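Local coordinates for DUF2235 domain-containing protein (Pseudomonas aeruginosa, PDB 4O5P) that acts as a type VI secretion phospholipase effector, probably hydrolysing phospholipids in the membranes of target cells, at residues P124-F129 / G173-M178; I146-V151 / N169-L174; Q152-L157 / E204-E209. One frame throughout, in Å; residues are numbered along the deposited sequence.

Contact 1 (P124-F129 / G173-M178)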
# COMPACT_ATOMS: atom_id res chain seq x y z
N PRO A 124 -10.74 15.20 0.34
CA PRO A 124 -11.38 16.37 0.99
C PRO A 124 -11.88 16.04 2.39
O PRO A 124 -11.75 16.89 3.27
CB PRO A 124 -12.55 16.68 0.07
CG PRO A 124 -12.13 16.14 -1.28
CD PRO A 124 -11.35 14.89 -0.97
N ASP A 125 -12.38 14.83 2.60
CA ASP A 125 -12.96 14.41 3.88
C ASP A 125 -11.98 14.48 5.05
O ASP A 125 -12.40 14.57 6.21
CB ASP A 125 -13.54 12.99 3.78
CG ASP A 125 -14.70 12.89 2.80
OD1 ASP A 125 -14.70 13.64 1.80
OD2 ASP A 125 -15.61 12.05 3.03
N ILE A 126 -10.69 14.42 4.75
CA ILE A 126 -9.64 14.53 5.77
C ILE A 126 -8.80 15.80 5.54
O ILE A 126 -7.71 15.96 6.09
CB ILE A 126 -8.74 13.29 5.80
CG1 ILE A 126 -8.08 13.06 4.44
CG2 ILE A 126 -9.55 12.05 6.24
CD1 ILE A 126 -6.83 12.20 4.51
N LYS A 127 -9.34 16.69 4.70
CA LYS A 127 -8.72 17.97 4.36
C LYS A 127 -7.32 17.85 3.75
O LYS A 127 -6.46 18.71 3.98
CB LYS A 127 -8.72 18.93 5.55
CG LYS A 127 -10.13 19.36 5.96
CD LYS A 127 -10.11 20.33 7.13
CE LYS A 127 -9.72 19.62 8.40
NZ LYS A 127 -10.28 20.33 9.58
N GLU A 128 -7.10 16.78 3.00
CA GLU A 128 -5.86 16.59 2.25
C GLU A 128 -6.15 17.16 0.88
O GLU A 128 -6.78 16.50 0.05
CB GLU A 128 -5.53 15.11 2.15
CG GLU A 128 -4.19 14.79 1.47
CD GLU A 128 -3.72 13.38 1.81
OE1 GLU A 128 -3.99 12.93 2.95
OE2 GLU A 128 -3.10 12.73 0.94
N PHE A 129 -5.70 18.39 0.63
CA PHE A 129 -6.09 19.09 -0.58
C PHE A 129 -5.05 19.09 -1.70
O PHE A 129 -5.34 19.52 -2.82
CB PHE A 129 -6.56 20.50 -0.24
CG PHE A 129 -7.85 20.52 0.55
CD1 PHE A 129 -8.99 19.92 0.04
CD2 PHE A 129 -7.92 21.14 1.79
CE1 PHE A 129 -10.19 19.94 0.75
CE2 PHE A 129 -9.11 21.17 2.50
CZ PHE A 129 -10.25 20.56 1.98
N GLY A 173 -13.65 16.70 11.86
CA GLY A 173 -13.27 16.92 13.25
C GLY A 173 -12.92 15.65 14.01
O GLY A 173 -12.06 15.66 14.90
N LEU A 174 -13.58 14.55 13.66
CA LEU A 174 -13.35 13.29 14.35
C LEU A 174 -11.98 12.79 13.96
O LEU A 174 -11.17 12.46 14.83
CB LEU A 174 -14.43 12.27 13.96
CG LEU A 174 -15.81 12.52 14.57
CD1 LEU A 174 -16.89 11.87 13.74
CD2 LEU A 174 -15.87 12.00 16.00
N VAL A 175 -11.72 12.78 12.66
CA VAL A 175 -10.42 12.36 12.13
C VAL A 175 -9.32 13.21 12.75
O VAL A 175 -8.29 12.69 13.14
CB VAL A 175 -10.38 12.45 10.59
CG1 VAL A 175 -8.94 12.22 10.06
CG2 VAL A 175 -11.34 11.44 9.98
N GLU A 176 -9.54 14.53 12.87
CA GLU A 176 -8.54 15.40 13.50
C GLU A 176 -8.30 15.08 14.98
O GLU A 176 -7.16 15.09 15.44
CB GLU A 176 -8.96 16.86 13.38
CG GLU A 176 -8.80 17.46 11.99
CD GLU A 176 -9.10 18.94 12.00
OE1 GLU A 176 -9.99 19.36 12.78
OE2 GLU A 176 -8.45 19.68 11.24
N GLU A 177 -9.39 14.83 15.71
CA GLU A 177 -9.33 14.46 17.13
C GLU A 177 -8.63 13.13 17.39
O GLU A 177 -8.02 12.94 18.44
CB GLU A 177 -10.74 14.39 17.73
CG GLU A 177 -11.43 15.75 17.89
CD GLU A 177 -12.87 15.61 18.37
OE1 GLU A 177 -13.17 14.63 19.10
OE2 GLU A 177 -13.70 16.48 18.02
N MSE A 178 -8.75 12.19 16.44
CA MSE A 178 -8.14 10.86 16.60
C MSE A 178 -6.64 10.84 16.21
O MSE A 178 -5.93 9.90 16.56
CB MSE A 178 -8.92 9.80 15.79
CG MSE A 178 -10.40 9.65 16.17
SE MSE A 178 -11.57 9.07 14.69
CE MSE A 178 -11.26 7.15 14.81
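The carboxylate of Glu176 is met over its plane, not within it, by the ammonium of Lys127: NZ stands 67° out of that plane and makes a hydrogen bond of 2.6 Å to Glu176 OE2 that is part of a salt bridge. The other flat group, the ring of Phe129, has CA of Lys127 above one face, displaced toward the rim, 3.7 Å from the plane. Lys127 thus reaches helix 168-178 with its tip while its backbone lies over a ring of its own loop. That loop follows strand 111-116 of what is probably an alpha/beta-hydrolase core. It turns through a type I turn, closed by the hydrogen bond from Lys127 N to Pro124 O, into a G1 beta bulge in which Lys127 and Glu128 both face Phe123. Lys127 has the left-handed backbone conformation expected at the first bulge position, and its CB points toward the helix.

The lysine chain runs extended from CB and then bends at chi3 (-71°), crossing the extended Glu176 side chain at about a right angle. CE comes along with the ammonium, 3.1 Å from Glu176 OE2, whereas the second oxygen, OE1, is 3.4 Å from Lys127 NZ, so the grip is one-sided. Both charged residues are exposed, and their bridge lies at the outer side of the contact.

Elsewhere Glu128 forms a salt bridge with Arg145 and Asp125 accepts a hydrogen bond from Trp148, so the same loop is also fastened to helix 139-162. On its inner side helix 168-178 presents buried Val175 to Ile126. With Ile126 CG1 wedged between the backbone N and C (chi1 59°), CG2 is the branch that reaches Val175. This methyl faces both valine methyls, with Ile126 CG2 3.9 Å from Val175 CG1 and 4.2 Å from Val175 CG2.

Contact 2 (I146-V151 / N169-L174)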
# COMPACT_ATOMS: atom_id res chain seq x y z
N ILE A 146 -7.22 5.53 7.83
CA ILE A 146 -7.70 4.51 8.78
C ILE A 146 -8.79 5.09 9.69
O ILE A 146 -9.86 4.50 9.86
CB ILE A 146 -6.52 3.97 9.63
CG1 ILE A 146 -5.49 3.29 8.73
CG2 ILE A 146 -7.02 2.94 10.64
CD1 ILE A 146 -4.12 3.23 9.34
N ASN A 147 -8.54 6.27 10.25
CA ASN A 147 -9.51 6.86 11.17
C ASN A 147 -10.82 7.29 10.50
O ASN A 147 -11.90 7.15 11.09
CB ASN A 147 -8.86 7.98 11.99
CG ASN A 147 -7.90 7.43 13.05
OD1 ASN A 147 -8.12 6.35 13.57
ND2 ASN A 147 -6.82 8.17 13.34
N TRP A 148 -10.72 7.80 9.28
CA TRP A 148 -11.88 8.06 8.43
C TRP A 148 -12.68 6.77 8.30
O TRP A 148 -13.90 6.76 8.46
CB TRP A 148 -11.42 8.48 7.03
CG TRP A 148 -12.56 8.83 6.10
CD1 TRP A 148 -13.20 10.04 6.02
CD2 TRP A 148 -13.18 7.99 5.12
NE1 TRP A 148 -14.18 9.99 5.05
CE2 TRP A 148 -14.18 8.74 4.49
CE3 TRP A 148 -12.99 6.65 4.73
CZ2 TRP A 148 -15.00 8.21 3.49
CZ3 TRP A 148 -13.80 6.13 3.74
CH2 TRP A 148 -14.79 6.91 3.13
N GLY A 149 -11.97 5.68 8.03
CA GLY A 149 -12.58 4.36 7.91
C GLY A 149 -13.37 4.00 9.15
O GLY A 149 -14.55 3.64 9.06
N LEU A 150 -12.74 4.13 10.32
CA LEU A 150 -13.44 3.92 11.58
C LEU A 150 -14.72 4.78 11.70
O LEU A 150 -15.78 4.26 12.05
CB LEU A 150 -12.50 4.12 12.78
CG LEU A 150 -11.43 3.03 12.91
CD1 LEU A 150 -10.35 3.42 13.91
CD2 LEU A 150 -12.08 1.70 13.30
N VAL A 151 -14.61 6.06 11.37
CA VAL A 151 -15.76 6.97 11.42
C VAL A 151 -16.91 6.50 10.53
O VAL A 151 -18.08 6.62 10.92
CB VAL A 151 -15.35 8.42 11.04
CG1 VAL A 151 -16.57 9.34 10.98
CG2 VAL A 151 -14.33 8.95 12.03
N ASN A 169 -18.26 18.15 8.18
CA ASN A 169 -17.57 18.93 9.20
C ASN A 169 -17.20 18.06 10.39
O ASN A 169 -16.08 18.11 10.91
CB ASN A 169 -18.44 20.10 9.66
CG ASN A 169 -17.75 20.97 10.70
OD1 ASN A 169 -16.80 21.69 10.39
ND2 ASN A 169 -18.24 20.92 11.94
N ASP A 170 -18.16 17.23 10.81
CA ASP A 170 -17.95 16.36 11.95
C ASP A 170 -17.03 15.18 11.67
O ASP A 170 -16.24 14.81 12.53
CB ASP A 170 -19.29 15.88 12.53
CG ASP A 170 -19.86 16.85 13.53
OD1 ASP A 170 -20.27 17.95 13.12
OD2 ASP A 170 -19.88 16.52 14.74
N VAL A 171 -17.13 14.59 10.48
CA VAL A 171 -16.17 13.56 10.07
C VAL A 171 -14.76 14.17 10.18
O VAL A 171 -13.90 13.64 10.89
CB VAL A 171 -16.42 13.04 8.64
CG1 VAL A 171 -15.25 12.22 8.15
CG2 VAL A 171 -17.70 12.22 8.57
N GLN A 172 -14.56 15.31 9.51
CA GLN A 172 -13.28 16.03 9.55
C GLN A 172 -12.76 16.24 10.97
O GLN A 172 -11.58 15.99 11.26
CB GLN A 172 -13.43 17.39 8.88
CG GLN A 172 -13.48 17.33 7.37
CD GLN A 172 -13.77 18.68 6.76
OE1 GLN A 172 -14.22 19.59 7.45
NE2 GLN A 172 -13.52 18.81 5.46
N GLY A 173 -13.65 16.70 11.86
CA GLY A 173 -13.27 16.92 13.25
C GLY A 173 -12.92 15.65 14.01
O GLY A 173 -12.06 15.66 14.90
N LEU A 174 -13.58 14.55 13.66
CA LEU A 174 -13.35 13.29 14.35
C LEU A 174 -11.98 12.79 13.96
O LEU A 174 -11.17 12.46 14.83
CB LEU A 174 -14.43 12.27 13.96
CG LEU A 174 -15.81 12.52 14.57
CD1 LEU A 174 -16.89 11.87 13.74
CD2 LEU A 174 -15.87 12.00 16.00
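Val151 carries most of this contact, reaching from helix 139-162 toward Val171 and Leu174 on helix 168-178. Its CB is directed at the partner helix and splits into two methyls that are both used. CG1, placed anti to the backbone N (chi1 176°), touches the ends of two side chains: it lies 3.8 Å from Leu174 CD1 and 3.9 Å from Val171 CG2. CG2, on the backbone-N side, meets the leucine nearer its backbone, with Val151 CG2 3.8 Å from Leu174 CB. The leucine is therefore gripped at both its root and one terminal methyl.

One turn earlier, Trp148 extends the apolar patch. The five-membered part of its indole approaches the other branch of Val171, with Trp148 CD1 3.7 Å from Val171 CG1 in an oblique approach. An edge-to-face contact with Phe123 should restrain the rotation of this ring.

The segment axes come within 9.8 Å at an angle of 129°, nearer antiparallel than parallel. These are two consecutive helices joined by a short connection and packed as an open alpha-alpha hairpin, closed by aliphatic and aromatic side chains, most of them buried.

Contact 3 (Q152-L157 / E204-E209)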
# COMPACT_ATOMS: atom_id res chain seq x y z
N GLN A 152 -16.59 5.95 9.36
CA GLN A 152 -17.64 5.51 8.43
C GLN A 152 -18.57 4.45 9.02
O GLN A 152 -19.74 4.35 8.61
CB GLN A 152 -17.03 5.00 7.13
CG GLN A 152 -16.25 6.05 6.39
CD GLN A 152 -16.93 7.40 6.43
OE1 GLN A 152 -17.97 7.60 5.79
NE2 GLN A 152 -16.37 8.32 7.18
N LEU A 153 -18.06 3.67 9.97
CA LEU A 153 -18.84 2.67 10.67
C LEU A 153 -19.87 3.36 11.56
O LEU A 153 -21.04 2.95 11.65
CB LEU A 153 -17.91 1.82 11.55
CG LEU A 153 -16.80 0.97 10.91
CD1 LEU A 153 -16.23 0.05 11.98
CD2 LEU A 153 -17.31 0.15 9.73
N VAL A 154 -19.40 4.42 12.21
CA VAL A 154 -20.25 5.24 13.05
C VAL A 154 -21.36 5.80 12.16
O VAL A 154 -22.54 5.74 12.53
CB VAL A 154 -19.46 6.38 13.74
CG1 VAL A 154 -20.42 7.41 14.34
CG2 VAL A 154 -18.55 5.83 14.83
N ASP A 155 -20.99 6.31 10.99
CA ASP A 155 -21.93 6.86 10.01
C ASP A 155 -22.98 5.84 9.59
O ASP A 155 -24.16 6.17 9.52
CB ASP A 155 -21.18 7.36 8.77
CG ASP A 155 -22.10 8.03 7.76
OD1 ASP A 155 -22.59 9.14 8.06
OD2 ASP A 155 -22.33 7.47 6.67
N ALA A 156 -22.55 4.62 9.30
CA ALA A 156 -23.47 3.56 8.91
C ALA A 156 -24.51 3.28 9.99
O ALA A 156 -25.71 3.17 9.70
CB ALA A 156 -22.71 2.28 8.55
N LEU A 157 -24.06 3.18 11.25
CA LEU A 157 -25.02 2.95 12.34
C LEU A 157 -25.95 4.16 12.50
O LEU A 157 -27.17 4.01 12.62
CB LEU A 157 -24.30 2.67 13.66
CG LEU A 157 -25.10 2.04 14.81
CD1 LEU A 157 -25.93 0.86 14.31
CD2 LEU A 157 -24.19 1.60 15.94
N GLU A 204 -16.09 7.87 21.57
CA GLU A 204 -17.00 7.56 22.67
C GLU A 204 -18.36 8.27 22.72
O GLU A 204 -19.37 7.61 22.96
CB GLU A 204 -16.29 7.66 24.02
CG GLU A 204 -15.74 6.32 24.51
CD GLU A 204 -16.33 5.93 25.85
OE1 GLU A 204 -16.22 6.73 26.81
OE2 GLU A 204 -16.91 4.83 25.94
N PRO A 205 -18.40 9.60 22.50
CA PRO A 205 -19.70 10.27 22.57
C PRO A 205 -20.71 9.69 21.58
O PRO A 205 -21.86 9.45 21.95
CB PRO A 205 -19.37 11.71 22.17
CG PRO A 205 -17.99 11.90 22.62
CD PRO A 205 -17.30 10.58 22.35
N LYS A 206 -20.27 9.47 20.34
CA LYS A 206 -21.15 8.90 19.33
C LYS A 206 -21.53 7.44 19.65
O LYS A 206 -22.70 7.07 19.55
CB LYS A 206 -20.51 9.02 17.95
CG LYS A 206 -21.50 9.39 16.85
CD LYS A 206 -22.28 10.63 17.16
CE LYS A 206 -21.51 11.90 16.85
NZ LYS A 206 -22.15 13.05 17.55
N LEU A 207 -20.56 6.62 20.05
CA LEU A 207 -20.84 5.22 20.40
C LEU A 207 -21.84 5.12 21.55
O LEU A 207 -22.64 4.19 21.60
CB LEU A 207 -19.56 4.46 20.78
CG LEU A 207 -18.53 4.30 19.66
CD1 LEU A 207 -17.29 3.62 20.19
CD2 LEU A 207 -19.13 3.52 18.50
N LYS A 208 -21.79 6.06 22.48
CA LYS A 208 -22.72 6.04 23.59
C LYS A 208 -24.11 6.46 23.14
O LYS A 208 -25.09 5.83 23.52
CB LYS A 208 -22.22 6.90 24.75
CG LYS A 208 -21.07 6.23 25.51
CD LYS A 208 -20.52 7.11 26.62
CE LYS A 208 -19.36 6.43 27.33
NZ LYS A 208 -18.45 7.42 27.96
N GLU A 209 -24.18 7.52 22.32
CA GLU A 209 -25.46 7.96 21.76
C GLU A 209 -26.11 6.80 21.05
O GLU A 209 -27.30 6.54 21.22
CB GLU A 209 -25.26 9.05 20.71
CG GLU A 209 -25.06 10.47 21.21
CD GLU A 209 -24.79 11.42 20.06
OE1 GLU A 209 -25.42 11.26 18.99
OE2 GLU A 209 -23.95 12.33 20.22
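Val154 and Lys206 meet through carbon alone, the valine pressing a methyl against the root of the lysine side chain. Val154 has the most surface buried here, followed by Lys206 and then Leu207. The nearest backbones are those of Val154 and Lys206, their CA atoms 7.3 Å apart, and both residues direct CB across the gap. With Val154 CG1 anti to the backbone N (chi1 166°), that methyl is carried onto the aliphatic part of Lys206. It lies 4.0 Å from Lys206 CB and 3.4 Å from Lys206 CG; the latter is tighter than ordinary van der Waals contact, and its exact value is best treated with caution.

The two side chains cross at about a right angle. Lys206 bends at chi2 and again at chi3 (81°), which turns its end away from Val154, to the side where Glu209 of the same helix stands. There Lys206 NZ makes a salt bridge with Glu209, its hydrogen bond to OE2 long and weak at 3.3 Å. The lysine thus offers methylenes to the valine and keeps its charge on its own side of the contact. Leu207 adds a looser touch to the second branch of Val154, with Leu207 CD2 4.4 Å from Val154 CG2. Its CB does not aim at the other helix, but the chain beyond brings the methyl up to the valine.

Helix 195-219 is kinked at this level; Pro205 has no N-H to give, and the N of Lys206 is likewise not bonded to the turn before. Phe267 of strand 266-267 touches both Val154 and Leu207, and Leu166 also packs on Val154. Helix 139-162 is sandwiched here: Leu153, Ala156 and Leu157 rest on strand 62-71, Ala156 also reaches strand 111-116, and Val154 faces helix 195-219.

How the contacts relate
From the N terminus, the chain leaves strand 111-116, forms the loop 124-129, and runs through helix 139-162 before helix 168-178 returns to that loop and closes contact 1. Contact 2 is nested within this span, joining the two helices across their short connection and ending on the same helix; the two share Gly173 and Leu174. Contact 3 crosses both, since it starts on helix 139-162 and closes only at helix 195-219, beyond their ends. Contacts 2 and 3 adjoin along helix 139-162, which is thereby tied to both later helices; all three contacts lie on the same side of the chain's centre.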